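Local atomic coordinates of coenzyme F420-dependent N(5),N(10)-methenyltetrahydromethanopterin reductase-related protein (Desulfurobacterium thermolithotrophum DSM 11699, PDB entry 6HUZ), a protein that binds an iron-guanylylpyridinol cofactor and, as an [Fe]-hydrogenase paralog, uses tetrahydrofolate derivatives as substrates, probably in hydrogen-dependent chemistry. Residues R225-T230 and I275-E280; I218-V223 and E236-Q241; I99-L104 and N125-N130; I113-T116 and S120-V123. All blocks are in the same frame, centred on the assembly; numbering follows the deposited sequence.

Contact 1 of 4, residues R225-T230 and I275-E280; sequences RDILKT and ILDKNE. With GUE (5,10-Methenyltetrahydrofolate), chain C.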
# COMPACT_ATOMS: atom_id res chain seq x y z
N ARG A 225 13.51 8.03 -11.71
CA ARG A 225 13.65 9.18 -12.61
C ARG A 225 15.11 9.55 -12.84
O ARG A 225 15.52 9.76 -13.99
CB ARG A 225 12.90 10.40 -11.98
CG ARG A 225 13.10 11.79 -12.64
CD ARG A 225 12.66 12.96 -11.72
NE ARG A 225 13.59 13.20 -10.61
CZ ARG A 225 13.36 13.97 -9.55
NH1 ARG A 225 12.21 14.63 -9.44
NH2 ARG A 225 14.28 14.10 -8.59
N ASP A 226 15.89 9.65 -11.76
CA ASP A 226 17.30 10.07 -11.85
C ASP A 226 18.36 9.02 -12.03
O ASP A 226 19.35 9.33 -12.67
CB ASP A 226 17.72 10.82 -10.58
CG ASP A 226 16.88 12.02 -10.24
OD1 ASP A 226 16.21 12.56 -11.15
OD2 ASP A 226 16.88 12.42 -9.05
N ILE A 227 18.23 7.83 -11.42
CA ILE A 227 19.29 6.84 -11.51
C ILE A 227 18.98 5.71 -12.48
O ILE A 227 19.81 5.42 -13.33
CB ILE A 227 19.61 6.34 -10.07
CG1 ILE A 227 20.03 7.54 -9.17
CG2 ILE A 227 20.71 5.32 -10.13
CD1 ILE A 227 20.16 7.26 -7.70
N LEU A 228 17.81 5.05 -12.38
CA LEU A 228 17.50 3.97 -13.31
C LEU A 228 17.17 4.52 -14.69
O LEU A 228 17.41 3.84 -15.69
CB LEU A 228 16.31 3.17 -12.80
CG LEU A 228 16.57 2.43 -11.49
CD1 LEU A 228 15.35 1.64 -11.08
CD2 LEU A 228 17.80 1.50 -11.65
N LYS A 229 16.60 5.73 -14.75
CA LYS A 229 16.19 6.37 -16.00
C LYS A 229 15.10 5.51 -16.71
O LYS A 229 15.11 5.31 -17.93
CB LYS A 229 17.40 6.71 -16.88
CG LYS A 229 18.17 7.93 -16.34
CD LYS A 229 19.66 7.89 -16.69
CE LYS A 229 20.39 9.13 -16.25
NZ LYS A 229 21.86 9.02 -16.50
N THR A 230 14.17 5.00 -15.89
CA THR A 230 13.05 4.15 -16.34
C THR A 230 11.81 5.02 -16.63
O THR A 230 11.82 6.20 -16.27
CB THR A 230 12.79 2.99 -15.35
OG1 THR A 230 11.90 2.06 -15.96
CG2 THR A 230 12.21 3.45 -14.02
N ILE A 275 19.84 0.06 -3.55
CA ILE A 275 20.50 1.09 -2.74
C ILE A 275 21.53 1.64 -3.73
O ILE A 275 22.68 1.19 -3.77
CB ILE A 275 21.14 0.50 -1.45
CG1 ILE A 275 20.06 -0.06 -0.52
CG2 ILE A 275 21.98 1.55 -0.72
CD1 ILE A 275 20.62 -0.96 0.60
N LEU A 276 21.10 2.59 -4.58
CA LEU A 276 21.95 3.15 -5.64
C LEU A 276 22.61 4.51 -5.32
O LEU A 276 23.66 4.80 -5.88
CB LEU A 276 21.16 3.20 -6.95
CG LEU A 276 20.60 1.84 -7.40
CD1 LEU A 276 19.54 1.99 -8.48
CD2 LEU A 276 21.69 0.91 -7.85
N ASP A 277 22.02 5.32 -4.41
CA ASP A 277 22.61 6.61 -4.01
C ASP A 277 22.27 6.79 -2.54
O ASP A 277 21.22 7.37 -2.21
CB ASP A 277 22.07 7.79 -4.85
CG ASP A 277 22.74 9.12 -4.52
OD1 ASP A 277 23.50 9.19 -3.53
OD2 ASP A 277 22.50 10.10 -5.27
N LYS A 278 23.14 6.29 -1.66
CA LYS A 278 22.93 6.36 -0.22
C LYS A 278 22.47 7.73 0.27
O LYS A 278 21.54 7.79 1.06
CB LYS A 278 24.18 5.91 0.54
CG LYS A 278 24.40 4.41 0.49
CD LYS A 278 25.85 4.05 0.82
CE LYS A 278 26.39 2.90 -0.01
NZ LYS A 278 26.34 1.61 0.73
N ASN A 279 23.13 8.82 -0.19
CA ASN A 279 22.74 10.16 0.25
C ASN A 279 21.31 10.54 -0.15
O ASN A 279 20.64 11.25 0.61
CB ASN A 279 23.72 11.22 -0.24
CG ASN A 279 24.94 11.38 0.65
OD1 ASN A 279 24.88 11.16 1.88
ND2 ASN A 279 26.07 11.75 0.06
N GLU A 280 20.84 10.08 -1.31
CA GLU A 280 19.49 10.43 -1.76
C GLU A 280 18.43 9.39 -1.43
O GLU A 280 17.27 9.54 -1.86
CB GLU A 280 19.51 10.72 -3.27
CG GLU A 280 20.06 12.10 -3.58
CD GLU A 280 19.17 13.21 -3.05
OE1 GLU A 280 19.57 13.88 -2.07
OE2 GLU A 280 18.05 13.38 -3.59
N1 GUE C . 17.27 -4.49 -7.88
C2 GUE C . 16.21 -5.34 -7.80
N3 GUE C . 15.38 -5.58 -8.82
C4 GUE C . 15.50 -5.02 -10.01
C6 GUE C . 18.36 -3.07 -11.63
C1' GUE C . 15.03 -0.38 -16.45
C2' GUE C . 14.22 -0.63 -15.33
C3' GUE C . 14.78 -1.15 -14.16
C4' GUE C . 16.15 -1.45 -14.10
C5' GUE C . 16.95 -1.22 -15.23
O4 GUE C . 14.70 -5.30 -10.92
C4A GUE C . 16.65 -4.10 -10.19
N5 GUE C . 16.96 -3.34 -11.33
C7 GUE C . 18.83 -2.30 -10.40
N8 GUE C . 18.58 -3.02 -9.16
C8A GUE C . 17.52 -3.86 -9.05
N2 GUE C . 16.00 -5.94 -6.60
C9 GUE C . 18.19 -2.02 -12.74
N10 GUE C . 16.75 -2.05 -12.96
C6' GUE C . 16.38 -0.69 -16.39
C11 GUE C . 14.44 0.18 -17.72
O11 GUE C . 13.35 0.74 -17.71
N GUE C . 15.11 0.03 -18.87
CA GUE C . 14.55 0.38 -20.17
C GUE C . 14.57 -0.79 -21.13
OX1 GUE C . 15.45 -1.69 -20.99
OX2 GUE C . 13.72 -0.87 -22.04
CB GUE C . 15.23 1.61 -20.78
CG GUE C . 16.32 2.22 -19.89
CD GUE C . 17.08 3.35 -20.57
OE1 GUE C . 17.29 4.40 -19.90
OE2 GUE C . 17.49 3.19 -21.75
C1 GUE C . 16.12 -2.75 -12.09
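Thr230 OG1 donates a short hydrogen bond of 2.6 Å to the amide oxygen O11 of 5,10-methenyltetrahydrofolate, just beyond the end of helix 207-228. The hydroxyl stands opposite the backbone N (chi1 -168°), which sends it out to the benzoyl amide of the ligand. One residue earlier, Lys229 leaves the helix with positive phi, and Leu228 in the last turn does double duty. Its CD2 methyl sits 3.6 Å from Leu276 CD1, the two side chains crossing at about a right angle, and the same methyl lies 3.7 Å from C9 of the ligand. Ile227 slides past Leu276 with its CG2 branch, 3.8 Å from Leu276 CB, while its CD1 end presses on Asp277 CB at 3.5 Å. On the helix itself Arg225 grips Asp226 side-on, NE to OD1 at 2.8 Å and NH2 to OD2, and its NH1 goes on to Glu300 of the second subunit. Tyr13 and Met205 of that subunit also reach this helix end. The chemistry is thus divided: one hydroxyl grips the amide oxygen, one of several polar bonds to the folate, while Leu228 gives it an apolar surface near C9, with Ile227 and Leu276 packed behind.

Contact 2 of 4, residues I218-V223 and E236-Q241; sequences IEYYKV and EFQIAQ. With NA (sodium ion), chain H; NA (sodium ion), chain I.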
# COMPACT_ATOMS: atom_id res chain seq x y z
N ILE A 218 7.72 8.22 -3.11
CA ILE A 218 8.35 9.37 -3.74
C ILE A 218 9.86 9.10 -3.81
O ILE A 218 10.49 9.43 -4.80
CB ILE A 218 8.04 10.67 -2.98
CG1 ILE A 218 6.51 10.92 -2.96
CG2 ILE A 218 8.78 11.85 -3.62
CD1 ILE A 218 5.83 10.92 -4.33
N GLU A 219 10.41 8.46 -2.78
CA GLU A 219 11.83 8.15 -2.82
C GLU A 219 12.12 7.22 -4.01
O GLU A 219 13.06 7.46 -4.76
CB GLU A 219 12.29 7.52 -1.50
CG GLU A 219 13.80 7.26 -1.48
CD GLU A 219 14.38 7.05 -0.10
OE1 GLU A 219 15.03 6.00 0.10
OE2 GLU A 219 14.20 7.93 0.77
N TYR A 220 11.28 6.20 -4.21
CA TYR A 220 11.45 5.26 -5.32
C TYR A 220 11.25 5.99 -6.66
O TYR A 220 11.92 5.69 -7.64
CB TYR A 220 10.50 4.06 -5.15
CG TYR A 220 10.29 3.31 -6.43
CD1 TYR A 220 11.34 2.60 -7.02
CD2 TYR A 220 9.06 3.33 -7.09
CE1 TYR A 220 11.17 1.93 -8.23
CE2 TYR A 220 8.89 2.68 -8.31
CZ TYR A 220 9.94 1.98 -8.87
OH TYR A 220 9.78 1.36 -10.08
N TYR A 221 10.33 6.93 -6.72
CA TYR A 221 10.11 7.69 -7.95
C TYR A 221 11.39 8.48 -8.29
O TYR A 221 11.81 8.52 -9.45
CB TYR A 221 8.91 8.65 -7.76
CG TYR A 221 8.88 9.77 -8.76
CD1 TYR A 221 8.27 9.62 -9.99
CD2 TYR A 221 9.48 11.00 -8.48
CE1 TYR A 221 8.24 10.64 -10.92
CE2 TYR A 221 9.46 12.03 -9.41
CZ TYR A 221 8.85 11.85 -10.63
OH TYR A 221 8.81 12.85 -11.56
N LYS A 222 12.01 9.14 -7.28
CA LYS A 222 13.24 9.93 -7.55
C LYS A 222 14.40 9.02 -8.02
O LYS A 222 15.13 9.40 -8.94
CB LYS A 222 13.65 10.73 -6.31
CG LYS A 222 12.82 12.00 -6.12
CD LYS A 222 12.60 12.34 -4.65
CE LYS A 222 13.88 12.60 -3.90
NZ LYS A 222 13.80 12.08 -2.52
N VAL A 223 14.57 7.83 -7.41
CA VAL A 223 15.63 6.90 -7.85
C VAL A 223 15.32 6.46 -9.28
O VAL A 223 16.21 6.40 -10.11
CB VAL A 223 15.72 5.65 -6.93
CG1 VAL A 223 16.70 4.63 -7.50
CG2 VAL A 223 16.13 6.05 -5.52
N GLU A 236 5.01 4.07 -11.75
CA GLU A 236 3.69 4.11 -11.10
C GLU A 236 3.10 2.73 -10.98
O GLU A 236 2.40 2.49 -10.01
CB GLU A 236 2.73 5.04 -11.86
CG GLU A 236 3.16 6.48 -11.76
CD GLU A 236 2.12 7.48 -12.22
OE1 GLU A 236 1.11 7.07 -12.85
OE2 GLU A 236 2.33 8.68 -11.97
N PHE A 237 3.34 1.85 -11.96
CA PHE A 237 2.82 0.48 -11.90
C PHE A 237 3.49 -0.21 -10.68
O PHE A 237 2.80 -0.83 -9.88
CB PHE A 237 3.18 -0.32 -13.18
CG PHE A 237 2.81 -1.77 -13.01
CD1 PHE A 237 1.51 -2.20 -13.23
CD2 PHE A 237 3.74 -2.70 -12.57
CE1 PHE A 237 1.15 -3.52 -13.00
CE2 PHE A 237 3.39 -4.03 -12.35
CZ PHE A 237 2.09 -4.43 -12.57
N GLN A 238 4.82 -0.09 -10.54
CA GLN A 238 5.56 -0.69 -9.42
C GLN A 238 5.05 -0.18 -8.06
O GLN A 238 4.85 -0.99 -7.17
CB GLN A 238 7.06 -0.40 -9.54
CG GLN A 238 7.72 -1.20 -10.67
CD GLN A 238 7.84 -2.67 -10.36
OE1 GLN A 238 8.18 -3.08 -9.22
NE2 GLN A 238 7.57 -3.51 -11.35
N ILE A 239 4.80 1.12 -7.92
CA ILE A 239 4.26 1.67 -6.64
C ILE A 239 2.88 1.06 -6.37
O ILE A 239 2.65 0.53 -5.30
CB ILE A 239 4.15 3.22 -6.71
CG1 ILE A 239 5.55 3.85 -6.79
CG2 ILE A 239 3.35 3.80 -5.47
CD1 ILE A 239 5.53 5.22 -7.32
N ALA A 240 1.97 1.15 -7.34
CA ALA A 240 0.62 0.62 -7.18
C ALA A 240 0.62 -0.84 -6.81
O ALA A 240 -0.08 -1.24 -5.89
CB ALA A 240 -0.20 0.84 -8.46
N GLN A 241 1.41 -1.65 -7.53
CA GLN A 241 1.46 -3.06 -7.28
C GLN A 241 1.98 -3.37 -5.91
O GLN A 241 1.41 -4.24 -5.28
CB GLN A 241 2.35 -3.80 -8.31
CG GLN A 241 2.29 -5.33 -8.13
CD GLN A 241 3.20 -6.11 -9.06
OE1 GLN A 241 2.77 -7.01 -9.78
NE2 GLN A 241 4.49 -5.83 -9.07
NA NA H . 5.97 -3.64 -7.32
NA NA I . 0.47 9.70 -14.05
O HOH W 1 1.69 10.45 -16.40
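Two consecutive helices, 207-228 and 232-262, pack here within the helical domain of the [Fe]-hydrogenase family, which packs against the second subunit. Tyr220 is the wedge between them. With CG anti to the backbone N (chi1 161°) the ring reaches over to the other helix, and Ile239 meets it at the edge, near the ring plane, with CG1 3.6 Å from Tyr220 CD2. The phenol end runs up against the aliphatic stem of Gln238, Tyr220 OH lying 3.3 Å from Gln238 CB. Beyond that stem Gln238 bends (chi2 -71°) and its amide plane turns 65° away from the ring. Its OE1 approaches one sodium ion at 3.0 Å and its backbone O the same ion at 2.9 Å; Ser242 OG binds that ion too, and Asp204 of the second subunit is the amide's strongest polar partner. Were the Tyr220 ring cut back to an alanine, Ile239 CG1 and the stem of Gln238 would probably lose their support, leaving a gap between the helices and the glutamine less firmly held at its sodium. Two residues earlier, Glu236 straddles a second sodium, which Glu256 and Lys356 of the second subunit also bind: Glu236 OE1 and OE2 each lie 3.0 Å from that ion, and water 1 sits 2.8 Å from it.

Contact 3 of 4, residues I99-L104 and N125-N130; sequences IAETIL and NSYLQN. With FE9 (iron-guanylyl pyridinol cofactor), chain B.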
# COMPACT_ATOMS: atom_id res chain seq x y z
N ILE A 99 -25.79 7.22 19.49
CA ILE A 99 -25.89 8.66 19.72
C ILE A 99 -26.39 9.38 18.48
O ILE A 99 -27.32 10.19 18.57
CB ILE A 99 -24.52 9.24 20.20
CG1 ILE A 99 -24.10 8.64 21.55
CG2 ILE A 99 -24.57 10.76 20.32
CD1 ILE A 99 -22.63 8.53 21.75
N ALA A 100 -25.78 9.11 17.31
CA ALA A 100 -26.17 9.75 16.06
C ALA A 100 -27.65 9.49 15.70
O ALA A 100 -28.35 10.39 15.25
CB ALA A 100 -25.28 9.26 14.94
N GLU A 101 -28.12 8.27 15.90
CA GLU A 101 -29.50 7.92 15.58
C GLU A 101 -30.47 8.59 16.54
O GLU A 101 -31.57 8.99 16.14
CB GLU A 101 -29.65 6.40 15.66
CG GLU A 101 -30.88 5.83 14.98
CD GLU A 101 -30.75 4.35 14.65
OE1 GLU A 101 -31.51 3.88 13.77
OE2 GLU A 101 -29.90 3.67 15.26
N THR A 102 -30.07 8.71 17.80
CA THR A 102 -30.91 9.31 18.86
C THR A 102 -31.06 10.82 18.70
O THR A 102 -32.16 11.33 18.91
CB THR A 102 -30.31 8.91 20.22
OG1 THR A 102 -30.29 7.49 20.31
CG2 THR A 102 -31.08 9.47 21.39
N ILE A 103 -29.97 11.55 18.34
CA ILE A 103 -30.04 13.02 18.20
C ILE A 103 -30.57 13.48 16.84
O ILE A 103 -31.00 14.62 16.71
CB ILE A 103 -28.66 13.68 18.46
CG1 ILE A 103 -27.66 13.38 17.32
CG2 ILE A 103 -28.14 13.27 19.85
CD1 ILE A 103 -26.26 13.98 17.46
N LEU A 104 -30.52 12.60 15.84
CA LEU A 104 -30.97 12.92 14.48
C LEU A 104 -32.33 13.67 14.38
O LEU A 104 -32.41 14.64 13.62
CB LEU A 104 -30.98 11.63 13.65
CG LEU A 104 -31.06 11.76 12.15
CD1 LEU A 104 -29.80 12.39 11.59
CD2 LEU A 104 -31.23 10.39 11.52
N ASN A 125 -22.73 7.75 7.71
CA ASN A 125 -23.74 8.27 6.77
C ASN A 125 -24.56 7.11 6.14
O ASN A 125 -25.78 7.21 6.00
CB ASN A 125 -23.04 9.09 5.69
CG ASN A 125 -23.99 9.52 4.60
OD1 ASN A 125 -24.04 8.94 3.53
ND2 ASN A 125 -24.77 10.52 4.87
N SER A 126 -23.87 6.01 5.79
CA SER A 126 -24.49 4.83 5.19
C SER A 126 -25.44 4.18 6.20
O SER A 126 -26.58 3.87 5.88
CB SER A 126 -23.41 3.84 4.73
OG SER A 126 -23.95 2.71 4.06
N TYR A 127 -24.96 3.98 7.43
CA TYR A 127 -25.77 3.38 8.49
C TYR A 127 -27.07 4.15 8.74
O TYR A 127 -28.11 3.56 9.03
CB TYR A 127 -24.97 3.37 9.80
CG TYR A 127 -25.77 2.86 10.98
CD1 TYR A 127 -25.98 1.50 11.16
CD2 TYR A 127 -26.33 3.73 11.89
CE1 TYR A 127 -26.72 1.02 12.23
CE2 TYR A 127 -27.07 3.27 12.97
CZ TYR A 127 -27.27 1.91 13.14
OH TYR A 127 -27.99 1.43 14.20
N LEU A 128 -27.02 5.49 8.64
CA LEU A 128 -28.22 6.29 8.92
C LEU A 128 -29.20 6.50 7.76
O LEU A 128 -30.16 7.23 7.95
CB LEU A 128 -27.77 7.64 9.49
CG LEU A 128 -27.07 7.57 10.85
CD1 LEU A 128 -26.50 8.92 11.22
CD2 LEU A 128 -28.02 7.09 11.95
N GLN A 129 -29.01 5.88 6.59
CA GLN A 129 -29.95 6.11 5.48
C GLN A 129 -31.43 5.85 5.79
O GLN A 129 -32.26 6.69 5.44
CB GLN A 129 -29.52 5.32 4.23
CG GLN A 129 -28.26 5.89 3.56
CD GLN A 129 -28.40 7.35 3.16
OE1 GLN A 129 -29.28 7.73 2.40
NE2 GLN A 129 -27.52 8.19 3.66
N ASN A 130 -31.80 4.72 6.41
CA ASN A 130 -33.22 4.52 6.66
C ASN A 130 -33.77 5.50 7.72
O ASN A 130 -34.92 5.92 7.63
CB ASN A 130 -33.49 3.07 7.07
CG ASN A 130 -34.96 2.74 7.03
OD1 ASN A 130 -35.66 3.03 6.04
ND2 ASN A 130 -35.45 2.14 8.10
O2 FE9 B . -7.77 8.75 20.93
FE FE9 B . -8.47 10.66 18.42
C1F FE9 B . -7.90 11.95 19.58
O1F FE9 B . -7.55 12.76 20.30
C2F FE9 B . -7.59 11.54 17.07
O2F FE9 B . -7.08 12.11 16.24
C8 FE9 B . -10.13 11.49 18.02
O18 FE9 B . -10.24 12.38 17.19
C7 FE9 B . -11.37 11.00 18.75
C6 FE9 B . -10.87 10.10 19.84
N1 FE9 B . -9.49 9.82 19.86
C5 FE9 B . -11.80 9.56 20.85
C5M FE9 B . -13.26 9.87 20.74
C4 FE9 B . -11.25 8.69 21.90
C3 FE9 B . -9.79 8.39 21.92
C3M FE9 B . -9.16 7.53 22.98
C2 FE9 B . -8.92 9.01 20.85
O3P FE9 B . -12.15 8.14 22.77
P1 FE9 B . -12.38 8.68 24.27
O1P FE9 B . -11.23 9.47 24.70
O2P FE9 B . -12.44 7.38 25.23
O5' FE9 B . -13.73 9.53 24.23
C5' FE9 B . -15.01 8.93 24.08
C4' FE9 B . -15.95 9.71 24.99
O4' FE9 B . -17.29 9.28 24.76
C1' FE9 B . -17.98 9.36 26.00
C2' FE9 B . -16.97 8.87 27.01
O2' FE9 B . -17.25 9.24 28.36
C3' FE9 B . -15.67 9.47 26.47
O3' FE9 B . -15.35 10.72 27.10
N9A FE9 B . -19.25 8.60 25.91
C4A FE9 B . -20.36 9.17 25.53
N3A FE9 B . -20.69 10.45 25.22
C2A FE9 B . -21.97 10.73 24.92
N2A FE9 B . -22.25 12.01 24.58
N1A FE9 B . -22.96 9.82 24.92
C6A FE9 B . -22.76 8.54 25.26
O6A FE9 B . -23.68 7.71 25.24
C5A FE9 B . -21.39 8.12 25.58
N7A FE9 B . -20.78 6.99 25.94
C8A FE9 B . -19.47 7.29 26.13
O HOH W 2 -6.94 9.01 18.48
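Both Glu101 (chi1 -163°) and Tyr127 (chi1 176°) set CG anti to the backbone N, and the extended glutamate chain then brings its carboxylate to the phenol across the gap between helix 95-103 and helix 121-127. These helices belong to the Rossmann-like N-terminal domain, whose parallel sheet has the strand order 3-2-1-4-5-6. Tyr127 OH donates to Glu101 OE2 over 3.1 Å, arriving on the syn side but well out of the carboxylate plane. The carboxylate stands nearly upright to the ring, at 81°, with OE2 at the ring edge; Phe97 stacks on the same tyrosine. Glu101 and Tyr127 are both exposed, so this bond closes the outer margin of the contact. Deeper in, Leu128 fills the space with its two methyls: CD1 lies 3.9 Å from Ala100 CB, and CD2 rests 4.0 Å from Glu101 CA. Phe142 of the sheet backs the leucine.

The helix also serves the cofactor. Ile99 holds its CD1 methyl over the face of the guanine base, 3.5 Å from FE9 C6A and 3.4 Å from N1A, while Ala100, next along the helix, points toward Leu128. With an alanine at Ile99, that face of the guanine would lose its methyl support and the base would probably be freer to shift. Leu128 also marks the break between helices 121-127 and 129-135, and across it Gln129 NE2 donates 3.1 Å to Asn125 O, above the plane of that carbonyl.

Contact 4 of 4, residues I113-T116 and S120-V123; sequences ICTT and SILV. With FE9 (iron-guanylyl pyridinol cofactor), chain B.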
# COMPACT_ATOMS: atom_id res chain seq x y z
N ILE A 113 -23.55 16.76 11.14
CA ILE A 113 -23.05 15.80 12.12
C ILE A 113 -21.60 15.52 11.70
O ILE A 113 -21.37 15.22 10.53
CB ILE A 113 -23.92 14.50 12.10
CG1 ILE A 113 -25.27 14.75 12.79
CG2 ILE A 113 -23.17 13.33 12.74
CD1 ILE A 113 -26.31 13.64 12.56
N CYS A 114 -20.63 15.61 12.64
CA CYS A 114 -19.22 15.38 12.35
C CYS A 114 -18.67 14.25 13.15
O CYS A 114 -18.90 14.20 14.35
CB CYS A 114 -18.40 16.64 12.63
SG CYS A 114 -18.90 18.08 11.68
N THR A 115 -17.89 13.36 12.49
CA THR A 115 -17.26 12.29 13.26
C THR A 115 -15.84 12.74 13.51
O THR A 115 -15.39 13.75 12.93
CB THR A 115 -17.35 10.95 12.55
OG1 THR A 115 -16.79 11.04 11.24
CG2 THR A 115 -18.80 10.42 12.53
N THR A 116 -15.14 12.03 14.38
CA THR A 116 -13.74 12.31 14.70
C THR A 116 -12.94 11.01 14.30
O THR A 116 -13.43 10.25 13.48
CB THR A 116 -13.59 12.74 16.16
OG1 THR A 116 -14.01 11.66 17.01
CG2 THR A 116 -14.39 14.00 16.47
N SER A 120 -15.68 6.38 10.68
CA SER A 120 -15.62 6.94 9.34
C SER A 120 -16.96 7.64 9.08
O SER A 120 -18.02 7.09 9.41
CB SER A 120 -15.43 5.84 8.31
OG SER A 120 -15.90 6.28 7.05
N ILE A 121 -16.92 8.86 8.50
CA ILE A 121 -18.15 9.59 8.22
C ILE A 121 -18.99 8.85 7.18
O ILE A 121 -20.24 8.94 7.23
CB ILE A 121 -17.91 11.07 7.81
CG1 ILE A 121 -19.23 11.88 7.85
CG2 ILE A 121 -17.27 11.20 6.41
CD1 ILE A 121 -20.06 11.94 9.24
N LEU A 122 -18.32 8.13 6.25
CA LEU A 122 -19.00 7.38 5.20
C LEU A 122 -19.72 6.19 5.79
O LEU A 122 -20.85 5.92 5.37
CB LEU A 122 -18.02 6.95 4.08
CG LEU A 122 -17.26 8.12 3.41
CD1 LEU A 122 -16.47 7.62 2.17
CD2 LEU A 122 -18.23 9.24 2.98
N VAL A 123 -19.12 5.52 6.77
CA VAL A 123 -19.77 4.39 7.43
C VAL A 123 -20.99 4.92 8.17
O VAL A 123 -22.08 4.37 8.03
CB VAL A 123 -18.81 3.64 8.38
CG1 VAL A 123 -19.56 2.61 9.23
CG2 VAL A 123 -17.71 2.98 7.60
O2 FE9 B . -7.77 8.75 20.93
FE FE9 B . -8.47 10.66 18.42
C1F FE9 B . -7.90 11.95 19.58
O1F FE9 B . -7.55 12.76 20.30
C2F FE9 B . -7.59 11.54 17.07
O2F FE9 B . -7.08 12.11 16.24
C8 FE9 B . -10.13 11.49 18.02
O18 FE9 B . -10.24 12.38 17.19
C7 FE9 B . -11.37 11.00 18.75
C6 FE9 B . -10.87 10.10 19.84
N1 FE9 B . -9.49 9.82 19.86
C5 FE9 B . -11.80 9.56 20.85
C5M FE9 B . -13.26 9.87 20.74
C4 FE9 B . -11.25 8.69 21.90
C3 FE9 B . -9.79 8.39 21.92
C3M FE9 B . -9.16 7.53 22.98
C2 FE9 B . -8.92 9.01 20.85
O3P FE9 B . -12.15 8.14 22.77
P1 FE9 B . -12.38 8.68 24.27
O1P FE9 B . -11.23 9.47 24.70
O2P FE9 B . -12.44 7.38 25.23
O5' FE9 B . -13.73 9.53 24.23
C5' FE9 B . -15.01 8.93 24.08
C4' FE9 B . -15.95 9.71 24.99
O4' FE9 B . -17.29 9.28 24.76
C1' FE9 B . -17.98 9.36 26.00
C2' FE9 B . -16.97 8.87 27.01
O2' FE9 B . -17.25 9.24 28.36
C3' FE9 B . -15.67 9.47 26.47
O3' FE9 B . -15.35 10.72 27.10
N9A FE9 B . -19.25 8.60 25.91
C4A FE9 B . -20.36 9.17 25.53
N3A FE9 B . -20.69 10.45 25.22
C2A FE9 B . -21.97 10.73 24.92
N2A FE9 B . -22.25 12.01 24.58
N1A FE9 B . -22.96 9.82 24.92
C6A FE9 B . -22.76 8.54 25.26
O6A FE9 B . -23.68 7.71 25.24
C5A FE9 B . -21.39 8.12 25.58
N7A FE9 B . -20.78 6.99 25.94
C8A FE9 B . -19.47 7.29 26.13
O HOH W 2 -6.94 9.01 18.48
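Beside the strand end where Thr115 meets Ile121 lies the flat pyridinol of the iron-guanylyl pyridinol cofactor, and Thr116 comes to the acylmethyl arm on that ring, with OG1 3.2 Å from FE9 C7. Thr116 OG1 is itself held by Leu87 O. One residue back, Thr115 turns OG1 into the position between its backbone N and carbonyl carbon (chi1 56°), where it bonds to Met119 O and lies 3.6 Å from Ile121 CB. Its CG2 methyl is 3.8 Å from Ile121 CD1, and that same CD1 lies 3.8 Å from Ile113 O. Ile121 thus crosses Thr115 at a slant, its CD1 touching both a methyl and a carbonyl oxygen. Ser120 is the N-cap of the helix that follows, its OG accepting weak bonds from Leu122 N and Val123 N. The arrangement is a tight beta-to-alpha connection of the Rossmann-like domain: strand 112-115 runs between strands 84-87 and 141-144, bonding to the backbones of both. From its end the chain turns past Cys117 into helix 121-127, whose Ile121 packs on Phe142 and Thr144 of strand 141-144 and on Ala196 of helix 196-203.

Overall arrangement
The four contacts fall into two pairs. Contacts 3 and 4 share helix 121-127 and the iron cofactor; their centres are 10 Å apart and they meet where Leu104 CD1 lies 3.8 Å from Ile113 CD1. Contact 3 touches the guanine end of the cofactor, contact 4 the acyl arm beside the iron. Contacts 1 and 2 share helix 207-228, with centres 12 Å apart, and both touch the second subunit. Contacts 1 and 3 lie about 51 Å apart between centres, on opposite sides of the chain's centre. Since the folate at contact 1 also bonds Lys17 and Gly203 of the second subunit, the two pairs probably serve different active sites of the dimer.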